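PDB 3T66: nickel ABC transporter (Nickel-binding protein) from Bacillus halodurans, which probably captures a solute, perhaps a nickel complex or a peptide, outside the cell and hands it to an ABC importer of the membrane. Local coordinates for residues A39-T44 with T80-K85; L45-E50 with A56-E61; L164-F167 with L173-V176; D179-G184 with I481-D486. One frame throughout, in Å; residues are numbered along the deposited sequence.

Contact 1 (A39-T44 with T80-K85); sequences AGITET and TFQNGK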
loop_
_atom_site.group_PDB
_atom_site.type_symbol
_atom_site.label_atom_id
_atom_site.label_comp_id
_atom_site.label_asym_id
_atom_site.label_seq_id
_atom_site.Cartn_x
_atom_site.Cartn_y
_atom_site.Cartn_z
ATOM N N ALA A 39 -8.102 -11.188 10.708
ATOM C CA ALA A 39 -9.200 -11.968 11.214
ATOM C C ALA A 39 -9.649 -11.403 12.531
ATOM O O ALA A 39 -10.592 -11.900 13.124
ATOM C CB ALA A 39 -8.796 -13.431 11.364
ATOM N N GLY A 40 -8.954 -10.380 13.002
ATOM C CA GLY A 40 -9.376 -9.659 14.203
ATOM C C GLY A 40 -9.009 -10.385 15.486
ATOM O O GLY A 40 -9.738 -10.302 16.482
ATOM N N ILE A 41 -7.883 -11.091 15.467
ATOM C CA ILE A 41 -7.358 -11.680 16.695
ATOM C C ILE A 41 -6.531 -10.640 17.453
ATOM O O ILE A 41 -6.485 -10.605 18.706
ATOM C CB ILE A 41 -6.462 -12.909 16.392
ATOM C CG1 ILE A 41 -7.282 -13.983 15.692
ATOM C CG2 ILE A 41 -5.901 -13.472 17.645
ATOM C CD1 ILE A 41 -6.540 -14.767 14.690
ATOM N N THR A 42 -5.925 -9.770 16.664
ATOM C CA THR A 42 -4.707 -9.110 17.037
ATOM C C THR A 42 -4.737 -7.692 16.486
ATOM O O THR A 42 -5.369 -7.458 15.448
ATOM C CB THR A 42 -3.531 -9.985 16.481
ATOM O OG1 THR A 42 -2.882 -10.659 17.561
ATOM C CG2 THR A 42 -2.485 -9.190 15.707
ATOM N N GLU A 43 -4.087 -6.761 17.190
ATOM C CA GLU A 43 -4.090 -5.325 16.857
ATOM C C GLU A 43 -2.760 -4.634 17.141
ATOM O O GLU A 43 -1.885 -5.196 17.776
ATOM C CB GLU A 43 -5.155 -4.634 17.686
ATOM C CG GLU A 43 -6.504 -5.257 17.531
ATOM C CD GLU A 43 -7.498 -4.787 18.565
ATOM O OE1 GLU A 43 -7.105 -4.613 19.740
ATOM O OE2 GLU A 43 -8.682 -4.588 18.211
ATOM N N THR A 44 -2.615 -3.382 16.748
ATOM C CA THR A 44 -1.289 -2.774 16.778
ATOM C C THR A 44 -1.358 -1.583 17.691
ATOM O O THR A 44 -2.461 -1.196 18.065
ATOM C CB THR A 44 -0.904 -2.313 15.366
ATOM O OG1 THR A 44 -2.014 -1.597 14.830
ATOM C CG2 THR A 44 -0.551 -3.535 14.430
ATOM N N THR A 80 -7.611 -5.346 27.676
ATOM C CA THR A 80 -7.257 -6.662 28.147
ATOM C C THR A 80 -7.118 -7.620 26.980
ATOM O O THR A 80 -7.883 -7.534 25.995
ATOM C CB THR A 80 -8.355 -7.295 29.062
ATOM O OG1 THR A 80 -9.568 -7.520 28.306
ATOM C CG2 THR A 80 -8.632 -6.449 30.354
ATOM N N PHE A 81 -6.182 -8.561 27.111
ATOM C CA PHE A 81 -6.081 -9.690 26.179
ATOM C C PHE A 81 -7.290 -10.613 26.281
ATOM O O PHE A 81 -7.989 -10.643 27.266
ATOM C CB PHE A 81 -4.799 -10.513 26.385
ATOM C CG PHE A 81 -3.534 -9.723 26.211
ATOM C CD1 PHE A 81 -2.924 -9.622 24.968
ATOM C CD2 PHE A 81 -2.942 -9.069 27.299
ATOM C CE1 PHE A 81 -1.749 -8.860 24.809
ATOM C CE2 PHE A 81 -1.772 -8.305 27.144
ATOM C CZ PHE A 81 -1.199 -8.185 25.907
ATOM N N GLN A 82 -7.527 -11.357 25.214
ATOM C CA GLN A 82 -8.582 -12.337 25.131
ATOM C C GLN A 82 -8.566 -13.301 26.301
ATOM O O GLN A 82 -9.606 -13.847 26.697
ATOM C CB GLN A 82 -8.442 -13.105 23.824
ATOM C CG GLN A 82 -9.035 -12.383 22.619
ATOM C CD GLN A 82 -8.083 -12.306 21.469
ATOM O OE1 GLN A 82 -7.018 -12.888 21.519
ATOM N NE2 GLN A 82 -8.445 -11.546 20.437
ATOM N N ASN A 83 -7.395 -13.526 26.875
ATOM C CA ASN A 83 -7.339 -14.457 27.982
ATOM C C ASN A 83 -7.657 -13.741 29.282
ATOM O O ASN A 83 -7.715 -14.374 30.291
ATOM C CB ASN A 83 -5.981 -15.152 28.051
ATOM C CG ASN A 83 -4.872 -14.216 28.491
ATOM O OD1 ASN A 83 -5.131 -13.060 28.844
ATOM N ND2 ASN A 83 -3.634 -14.698 28.449
ATOM N N GLY A 84 -7.856 -12.428 29.262
ATOM C CA GLY A 84 -8.227 -11.690 30.463
ATOM C C GLY A 84 -7.119 -10.837 31.073
ATOM O O GLY A 84 -7.416 -9.832 31.713
ATOM N N LYS A 85 -5.848 -11.210 30.886
ATOM C CA LYS A 85 -4.729 -10.492 31.526
ATOM C C LYS A 85 -4.721 -9.011 31.108
ATOM O O LYS A 85 -5.139 -8.672 29.973
ATOM C CB LYS A 85 -3.377 -11.164 31.240
#
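Gln82 NE2 serves two backbone carbonyls at once, donating to Ile41 O at 2.8 Å and also to Gly160 O, while OE1 of the same amide accepts from Gly158 N. The bond to Ile41 O is fairly straight, 154° at the hydrogen. NE2 stands somewhat off the carbonyl plane of Ile41, and that oxygen in turn lies a little out of the plane of the amide. With bonds at both its oxygen and its nitrogen, the amide has its rotation fixed. The side chain gets there by leaving with CG beside the backbone N and opposite the carbonyl carbon (chi1 -82°), then bending at chi2. The side chain of Ile41 crosses it at about a right angle, with CG2 4.1 Å from Gln82 OE1, while its CG1 branch turns to Leu175. Cut back to an alanine, this position would probably leave Ile41 O, Gly160 O and Gly158 N without the amide and open a gap between the two loops. The base from which Gln82 reaches is itself folded: Gly84 N returns to Phe81 O at 2.7 Å, and Asn83 OD1 takes Lys85 N at 2.8 Å. A side-chain amide thus bridges two loop backbones, springing from a type I turn extended by an Asx turn and meeting the chain just beyond the Schellman motif at Gly40 that ends helix 35-38.

Contact 2 (L45-E50 with A56-E61); sequences LVRVDE and APWLAE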
loop_
_atom_site.group_PDB
_atom_site.type_symbol
_atom_site.label_atom_id
_atom_site.label_comp_id
_atom_site.label_asym_id
_atom_site.label_seq_id
_atom_site.Cartn_x
_atom_site.Cartn_y
_atom_site.Cartn_z
ATOM N N LEU A 45 -0.226 -0.987 18.044
ATOM C CA LEU A 45 -0.254 0.213 18.876
ATOM C C LEU A 45 -0.898 1.403 18.172
ATOM O O LEU A 45 -1.461 2.336 18.775
ATOM C CB LEU A 45 1.149 0.598 19.328
ATOM C CG LEU A 45 1.999 -0.426 20.106
ATOM C CD1 LEU A 45 3.411 0.068 20.440
ATOM C CD2 LEU A 45 1.328 -0.817 21.369
ATOM N N VAL A 46 -0.861 1.356 16.866
ATOM C CA VAL A 46 -1.169 2.530 16.115
ATOM C C VAL A 46 -1.735 2.027 14.827
ATOM O O VAL A 46 -1.409 0.933 14.461
ATOM C CB VAL A 46 0.113 3.310 16.014
ATOM C CG1 VAL A 46 0.401 3.701 14.665
ATOM C CG2 VAL A 46 0.008 4.500 16.894
ATOM N N ARG A 47 -2.626 2.777 14.191
ATOM C CA ARG A 47 -3.358 2.330 12.986
ATOM C C ARG A 47 -3.452 3.457 12.001
ATOM O O ARG A 47 -3.176 4.577 12.327
ATOM C CB ARG A 47 -4.801 1.853 13.308
ATOM C CG ARG A 47 -5.641 2.798 14.239
ATOM C CD ARG A 47 -7.077 2.338 14.436
ATOM N NE ARG A 47 -7.769 2.249 13.144
ATOM C CZ ARG A 47 -8.309 1.144 12.601
ATOM N NH1 ARG A 47 -8.304 -0.030 13.222
ATOM N NH2 ARG A 47 -8.904 1.227 11.417
ATOM N N VAL A 48 -3.859 3.134 10.786
ATOM C CA VAL A 48 -4.247 4.097 9.755
ATOM C C VAL A 48 -5.791 4.333 9.797
ATOM O O VAL A 48 -6.589 3.468 9.433
ATOM C CB VAL A 48 -3.859 3.522 8.389
ATOM C CG1 VAL A 48 -4.300 4.402 7.263
ATOM C CG2 VAL A 48 -2.377 3.255 8.326
ATOM N N ASP A 49 -6.201 5.513 10.236
ATOM C CA ASP A 49 -7.594 5.863 10.387
ATOM C C ASP A 49 -8.274 5.842 9.025
ATOM O O ASP A 49 -7.756 6.389 8.081
ATOM C CB ASP A 49 -7.607 7.240 11.037
ATOM C CG ASP A 49 -8.958 7.933 10.992
ATOM O OD1 ASP A 49 -10.036 7.264 11.022
ATOM O OD2 ASP A 49 -8.920 9.197 10.953
ATOM N N GLU A 50 -9.415 5.173 8.923
ATOM C CA GLU A 50 -10.215 5.174 7.696
ATOM C C GLU A 50 -10.735 6.566 7.262
ATOM O O GLU A 50 -10.864 6.816 6.069
ATOM C CB GLU A 50 -11.388 4.184 7.780
ATOM N N ALA A 56 -3.048 7.120 13.486
ATOM C CA ALA A 56 -3.927 7.350 14.633
ATOM C C ALA A 56 -3.656 6.372 15.780
ATOM O O ALA A 56 -3.275 5.217 15.549
ATOM C CB ALA A 56 -5.335 7.231 14.224
ATOM N N PRO A 57 -3.929 6.756 16.997
ATOM C CA PRO A 57 -3.791 5.804 18.073
ATOM C C PRO A 57 -4.813 4.697 18.026
ATOM O O PRO A 57 -5.930 4.911 17.658
ATOM C CB PRO A 57 -4.028 6.657 19.301
ATOM C CG PRO A 57 -4.525 7.906 18.826
ATOM C CD PRO A 57 -3.950 8.111 17.525
ATOM N N TRP A 58 -4.390 3.500 18.379
ATOM C CA TRP A 58 -5.276 2.397 18.560
ATOM C C TRP A 58 -5.029 1.867 19.945
ATOM O O TRP A 58 -5.614 2.315 20.870
ATOM C CB TRP A 58 -4.967 1.357 17.516
ATOM C CG TRP A 58 -6.056 0.486 17.170
ATOM C CD1 TRP A 58 -7.301 0.552 17.604
ATOM C CD2 TRP A 58 -5.986 -0.611 16.309
ATOM N NE1 TRP A 58 -8.037 -0.439 17.081
ATOM C CE2 TRP A 58 -7.240 -1.172 16.263
ATOM C CE3 TRP A 58 -4.973 -1.178 15.562
ATOM C CZ2 TRP A 58 -7.517 -2.269 15.506
ATOM C CZ3 TRP A 58 -5.251 -2.254 14.815
ATOM C CH2 TRP A 58 -6.500 -2.801 14.797
ATOM N N LEU A 59 -4.110 0.940 20.085
ATOM C CA LEU A 59 -3.770 0.362 21.369
ATOM C C LEU A 59 -3.081 1.331 22.239
ATOM O O LEU A 59 -3.083 1.211 23.425
ATOM C CB LEU A 59 -2.901 -0.852 21.221
ATOM C CG LEU A 59 -3.589 -2.136 20.845
ATOM C CD1 LEU A 59 -2.723 -3.261 21.139
ATOM C CD2 LEU A 59 -4.838 -2.268 21.555
ATOM N N ALA A 60 -2.407 2.262 21.615
ATOM C CA ALA A 60 -1.751 3.358 22.316
ATOM C C ALA A 60 -2.651 4.579 22.223
ATOM O O ALA A 60 -3.330 4.786 21.193
ATOM C CB ALA A 60 -0.421 3.652 21.686
ATOM N N GLU A 61 -2.674 5.373 23.296
ATOM C CA GLU A 61 -3.415 6.656 23.335
ATOM C C GLU A 61 -2.718 7.792 22.591
ATOM O O GLU A 61 -3.375 8.661 22.007
ATOM C CB GLU A 61 -3.515 7.120 24.777
ATOM C CG GLU A 61 -4.857 7.121 25.450
ATOM C CD GLU A 61 -4.654 7.288 26.974
ATOM O OE1 GLU A 61 -5.245 6.511 27.791
ATOM O OE2 GLU A 61 -3.844 8.173 27.369
#
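Arg47 lies over one face of the Trp58 indole, with its guanidinium standing perpendicular to the ring and pointing an edge at it. NH1 is the atom that comes down, 3.3 Å from CZ2 above the benzene half, and CZ sits 4.6 Å from the centroid of the six-membered ring, a cation-pi contact. Nearer the backbone, Arg47 CD rests 3.6 Å from the centroid of the five-membered ring, a CH-pi contact. Val46 O approaches the rim of the indole near its plane, and the ring of Trp182 meets the same indole obliquely. Arg47 reaches this position with CG placed between its backbone N and carbonyl carbon (chi1 47°), and a bend at chi3 carries the guanidinium along the indole. Underneath, Arg47 and Ala56 form an antiparallel hydrogen-bonded pair: Arg47 N to Ala56 O is 2.9 Å and Ala56 N to Arg47 O is 2.8 Å. Val46 and Pro57 follow as a non-hydrogen-bonded pair, a place where the proline's missing N-H costs no bond across the hairpin. Leu45 O then accepts twice, from Ala60 N at 3.0 Å on an in-plane lone pair and from Trp58 N at 3.2 Å above the carbonyl plane. This double grip ties the turn that leads from strand 55-57 into strand 60-64. Arg47 also makes a cation-pi contact with Tyr479, so aromatic rings meet its charge and would probably stabilise it; the carboxylate of Asp49 takes the backbone N of Glu51 and Asn52 instead.

Contact 3 (L164-F167 with L173-V176); sequences LESF and LELV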
loop_
_atom_site.group_PDB
_atom_site.type_symbol
_atom_site.label_atom_id
_atom_site.label_comp_id
_atom_site.label_asym_id
_atom_site.label_seq_id
_atom_site.Cartn_x
_atom_site.Cartn_y
_atom_site.Cartn_z
ATOM N N LEU A 164 -9.338 -16.894 18.997
ATOM C CA LEU A 164 -9.116 -18.038 18.161
ATOM C C LEU A 164 -9.728 -19.268 18.805
ATOM O O LEU A 164 -9.475 -19.536 19.955
ATOM C CB LEU A 164 -7.619 -18.194 17.973
ATOM C CG LEU A 164 -7.168 -19.357 17.111
ATOM C CD1 LEU A 164 -7.789 -19.324 15.734
ATOM C CD2 LEU A 164 -5.678 -19.161 17.024
ATOM N N GLU A 165 -10.543 -20.003 18.064
ATOM C CA GLU A 165 -11.170 -21.192 18.615
ATOM C C GLU A 165 -10.384 -22.420 18.207
ATOM O O GLU A 165 -10.153 -23.280 19.039
ATOM C CB GLU A 165 -12.621 -21.331 18.136
ATOM C CG GLU A 165 -13.473 -22.254 18.989
ATOM C CD GLU A 165 -14.413 -23.131 18.159
ATOM O OE1 GLU A 165 -13.944 -24.122 17.539
ATOM O OE2 GLU A 165 -15.634 -22.832 18.141
ATOM N N SER A 166 -9.974 -22.462 16.928
ATOM C CA SER A 166 -9.470 -23.660 16.241
ATOM C C SER A 166 -8.662 -23.227 15.040
ATOM O O SER A 166 -8.946 -22.201 14.433
ATOM C CB SER A 166 -10.631 -24.538 15.712
ATOM O OG SER A 166 -10.674 -24.580 14.277
ATOM N N PHE A 167 -7.714 -24.068 14.642
ATOM C CA PHE A 167 -6.900 -23.766 13.468
ATOM C C PHE A 167 -6.453 -24.994 12.657
ATOM O O PHE A 167 -5.970 -25.991 13.184
ATOM C CB PHE A 167 -5.697 -22.914 13.870
ATOM C CG PHE A 167 -4.839 -22.495 12.715
ATOM C CD1 PHE A 167 -5.411 -22.012 11.553
ATOM C CD2 PHE A 167 -3.452 -22.571 12.806
ATOM C CE1 PHE A 167 -4.628 -21.629 10.500
ATOM C CE2 PHE A 167 -2.659 -22.206 11.750
ATOM C CZ PHE A 167 -3.262 -21.724 10.594
ATOM N N LEU A 173 -9.516 -20.829 9.891
ATOM C CA LEU A 173 -9.393 -20.696 11.322
ATOM C C LEU A 173 -10.767 -20.333 11.843
ATOM O O LEU A 173 -11.611 -19.855 11.098
ATOM C CB LEU A 173 -8.307 -19.694 11.721
ATOM C CG LEU A 173 -8.426 -18.227 11.327
ATOM C CD1 LEU A 173 -8.994 -17.498 12.484
ATOM C CD2 LEU A 173 -7.079 -17.663 11.047
ATOM N N GLU A 174 -10.993 -20.576 13.119
ATOM C CA GLU A 174 -12.315 -20.392 13.703
ATOM C C GLU A 174 -12.239 -19.390 14.859
ATOM O O GLU A 174 -11.292 -19.393 15.684
ATOM C CB GLU A 174 -12.893 -21.740 14.195
ATOM C CG GLU A 174 -13.084 -22.805 13.116
ATOM C CD GLU A 174 -14.177 -22.460 12.126
ATOM O OE1 GLU A 174 -14.850 -21.406 12.342
ATOM O OE2 GLU A 174 -14.380 -23.259 11.152
ATOM N N LEU A 175 -13.245 -18.530 14.919
ATOM C CA LEU A 175 -13.170 -17.431 15.849
ATOM C C LEU A 175 -14.487 -17.236 16.518
ATOM O O LEU A 175 -15.544 -17.365 15.883
ATOM C CB LEU A 175 -12.766 -16.161 15.139
ATOM C CG LEU A 175 -11.548 -16.239 14.263
ATOM C CD1 LEU A 175 -11.834 -15.402 13.073
ATOM C CD2 LEU A 175 -10.381 -15.704 15.074
ATOM N N VAL A 176 -14.395 -16.906 17.796
ATOM C CA VAL A 176 -15.528 -16.805 18.681
ATOM C C VAL A 176 -15.445 -15.375 19.208
ATOM O O VAL A 176 -14.341 -14.881 19.423
ATOM C CB VAL A 176 -15.445 -17.875 19.844
#
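Glu174 leaves its strand beside Ser166, its CB 3.9 Å from Ser166 CB. The next atom, CG, lies alongside the serine hydroxyl, 3.2 Å from OG. From there the chain bends (chi2 -68°) and carries the carboxylate away from strand 162-168, where OE1 is hydrogen-bonded to Thr192 OG1 of strand 190-195; Ser166 OG is bonded to Lys172 NZ instead. The backbone beneath is bulged. Glu165 N donates to Glu174 O at 2.6 Å and Glu174 N to Ser166 O at 2.9 Å, so two residues of one strand face a single residue of the other, a classic beta bulge. Beyond it, on the side of the sheet carrying Leu164, Phe167, Leu173 and Leu175, apolar groups meet. Leu173 CB lies 3.7 Å from Phe167 CD1, approached obliquely to the ring, and Leu173 CD1 touches Leu164 CD1 at 3.9 Å, the two leucines crossing at about a right angle. The hairpin is therefore two-sided: Phe167 and Leu173 pack on Leu26, Leu175 on Ile41 and Leu164 on Pro156, and the side with Ser166 and Glu174 keeps its polar groups paired with a lysine and a threonine.

Contact 4 (D179-G184 with I481-D486); sequences DEYWDG and ITNQLD. With CA (calcium ion), chain B.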
loop_
_atom_site.group_PDB
_atom_site.type_symbol
_atom_site.label_atom_id
_atom_site.label_comp_id
_atom_site.label_asym_id
_atom_site.label_seq_id
_atom_site.Cartn_x
_atom_site.Cartn_y
_atom_site.Cartn_z
ATOM N N ASP A 179 -15.834 -11.405 24.646
ATOM C CA ASP A 179 -16.950 -10.679 25.262
ATOM C C ASP A 179 -16.548 -9.345 25.859
ATOM O O ASP A 179 -17.370 -8.429 25.878
ATOM C CB ASP A 179 -17.737 -11.547 26.272
ATOM C CG ASP A 179 -18.643 -12.612 25.591
ATOM O OD1 ASP A 179 -18.871 -12.518 24.366
ATOM O OD2 ASP A 179 -19.134 -13.554 26.274
ATOM N N GLU A 180 -15.291 -9.221 26.295
ATOM C CA GLU A 180 -14.780 -7.980 26.950
ATOM C C GLU A 180 -13.814 -7.156 26.118
ATOM O O GLU A 180 -12.939 -6.486 26.651
ATOM C CB GLU A 180 -14.074 -8.331 28.244
ATOM C CG GLU A 180 -14.730 -9.481 29.036
ATOM C CD GLU A 180 -16.003 -9.049 29.772
ATOM O OE1 GLU A 180 -16.178 -7.816 29.994
ATOM O OE2 GLU A 180 -16.815 -9.954 30.125
ATOM N N TYR A 181 -13.961 -7.243 24.800
ATOM C CA TYR A 181 -13.106 -6.534 23.864
ATOM C C TYR A 181 -13.128 -5.068 24.248
ATOM O O TYR A 181 -14.202 -4.539 24.483
ATOM C CB TYR A 181 -13.654 -6.699 22.459
ATOM C CG TYR A 181 -12.919 -5.867 21.469
ATOM C CD1 TYR A 181 -11.540 -5.922 21.384
ATOM C CD2 TYR A 181 -13.600 -5.006 20.633
ATOM C CE1 TYR A 181 -10.851 -5.138 20.485
ATOM C CE2 TYR A 181 -12.935 -4.223 19.731
ATOM C CZ TYR A 181 -11.557 -4.290 19.654
ATOM O OH TYR A 181 -10.894 -3.502 18.750
ATOM N N TRP A 182 -11.971 -4.412 24.288
ATOM C CA TRP A 182 -11.863 -3.062 24.838
ATOM C C TRP A 182 -12.616 -1.979 24.087
ATOM O O TRP A 182 -12.886 -0.914 24.632
ATOM C CB TRP A 182 -10.413 -2.671 24.919
ATOM C CG TRP A 182 -9.780 -2.492 23.557
ATOM C CD1 TRP A 182 -9.224 -3.461 22.787
ATOM C CD2 TRP A 182 -9.629 -1.256 22.826
ATOM N NE1 TRP A 182 -8.750 -2.916 21.620
ATOM C CE2 TRP A 182 -8.982 -1.566 21.620
ATOM C CE3 TRP A 182 -9.989 0.084 23.078
ATOM C CZ2 TRP A 182 -8.680 -0.590 20.653
ATOM C CZ3 TRP A 182 -9.691 1.063 22.109
ATOM C CH2 TRP A 182 -9.032 0.713 20.922
ATOM N N ASP A 183 -12.936 -2.219 22.827
ATOM C CA ASP A 183 -13.613 -1.181 22.051
ATOM C C ASP A 183 -15.046 -1.564 21.695
ATOM O O ASP A 183 -15.680 -0.943 20.832
ATOM C CB ASP A 183 -12.823 -0.839 20.793
ATOM C CG ASP A 183 -12.984 0.598 20.390
ATOM O OD1 ASP A 183 -13.446 1.381 21.229
ATOM O OD2 ASP A 183 -12.640 0.973 19.261
ATOM N N GLY A 184 -15.573 -2.582 22.359
ATOM C CA GLY A 184 -16.996 -2.846 22.235
ATOM C C GLY A 184 -17.197 -4.096 21.418
ATOM O O GLY A 184 -16.714 -4.199 20.301
ATOM N N ILE A 481 -11.724 -8.253 9.258
ATOM C CA ILE A 481 -12.720 -8.691 10.225
ATOM C C ILE A 481 -12.580 -7.750 11.412
ATOM O O ILE A 481 -11.458 -7.510 11.839
ATOM C CB ILE A 481 -12.578 -10.217 10.609
ATOM C CG1 ILE A 481 -12.787 -11.169 9.411
ATOM C CG2 ILE A 481 -13.539 -10.587 11.730
ATOM C CD1 ILE A 481 -14.033 -10.915 8.609
ATOM N N THR A 482 -13.698 -7.184 11.892
ATOM C CA THR A 482 -13.721 -6.115 12.935
ATOM C C THR A 482 -15.030 -6.123 13.704
ATOM O O THR A 482 -16.029 -6.620 13.219
ATOM C CB THR A 482 -13.607 -4.672 12.337
ATOM O OG1 THR A 482 -14.867 -4.245 11.801
ATOM C CG2 THR A 482 -12.606 -4.603 11.229
ATOM N N ASN A 483 -15.063 -5.506 14.873
ATOM C CA ASN A 483 -16.285 -5.453 15.691
ATOM C C ASN A 483 -17.492 -4.837 14.992
ATOM O O ASN A 483 -18.611 -5.022 15.392
ATOM C CB ASN A 483 -16.021 -4.733 17.016
ATOM C CG ASN A 483 -15.507 -3.299 16.832
ATOM O OD1 ASN A 483 -15.153 -2.863 15.727
ATOM N ND2 ASN A 483 -15.472 -2.553 17.934
ATOM N N GLN A 484 -17.281 -4.107 13.924
ATOM C CA GLN A 484 -18.383 -3.380 13.379
ATOM C C GLN A 484 -19.276 -4.293 12.568
ATOM O O GLN A 484 -20.461 -4.109 12.587
ATOM C CB GLN A 484 -17.889 -2.136 12.616
ATOM C CG GLN A 484 -17.511 -0.947 13.554
ATOM C CD GLN A 484 -18.605 -0.639 14.612
ATOM O OE1 GLN A 484 -19.786 -0.415 14.274
ATOM N NE2 GLN A 484 -18.216 -0.631 15.893
ATOM N N LEU A 485 -18.713 -5.298 11.907
ATOM C CA LEU A 485 -19.493 -6.287 11.156
ATOM C C LEU A 485 -20.732 -6.875 11.855
ATOM O O LEU A 485 -20.648 -7.280 13.018
ATOM C CB LEU A 485 -18.600 -7.458 10.863
ATOM C CG LEU A 485 -17.673 -7.466 9.651
ATOM C CD1 LEU A 485 -17.327 -8.908 9.323
ATOM C CD2 LEU A 485 -18.333 -6.811 8.450
ATOM N N ASP A 486 -21.874 -6.942 11.170
ATOM C CA ASP A 486 -23.014 -7.708 11.714
ATOM C C ASP A 486 -23.663 -8.558 10.638
ATOM O O ASP A 486 -23.354 -8.377 9.464
ATOM C CB ASP A 486 -24.095 -6.845 12.443
HETATM CA CA CA B . -19.821 -15.858 26.119
#
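The amide of Asn483 stands almost perpendicular to the Tyr181 ring, their planes 88° apart, and meets it at an edge. ND2 lies 3.5 Å from Tyr181 CE2, near the plane of the ring, so the amide touches the rim and not the pi face. The same nitrogen makes a hydrogen bond to Gly184 O at 3.1 Å. That bond is nearly straight (162° at the hydrogen) and uses a lone pair of the oxygen, with each group in the plane of the other. Asn483 aims its amide this way by setting CG between its backbone N and carbonyl carbon (chi1 58°). A leucine in its place would probably leave Gly184 O without this donor and the two loops joined by little more than packing against the tyrosine edge. Both partners sit in tight turns. Tyr181 to Gly184 is a type I turn whose Gly184 N returns to Tyr181 O, and Asp183 N lies 3.6 Å above the plane of the tyrosine ring. Thr482 to Leu485 is another, reinforced by an ST turn in which Thr482 OG1 accepts Gln484 N at 3.2 Å. Glu43 OE2, hydrogen-bonded to Tyr181 OH, holds the far end of the ring. At the start of the loop Asp179 OD2 binds a calcium ion at 2.4 Å, while OD1 forms a salt bridge with Arg177. The carboxylate probably shares its charge between metal and arginine, whereas the link to the C-terminal loop runs through a hydrogen bond from an uncharged amide.

How the contacts relate
Contacts 2, 3 and 4 each lie on the same side of the chain's centre as contact 1. Contact 2 is nested within the loop closed by contact 1, and contacts 3 and 4 follow in series. Contact 1 is the hub, its centre 11 to 15 Å from the others. Glu43 bonds Trp182 of contact 4 and packs on Trp58 of contact 2, while Ala39 packs on Leu173 of contact 3. Contacts 2 and 3, two separate hairpins, do not touch, their nearest atoms about 13 Å apart. The loop after helix 35-38 is thus held against the 46-57 hairpin, the 162-177 hairpin and the calcium-binding loop that follows it, with the C-terminal loop 481-486 tied in.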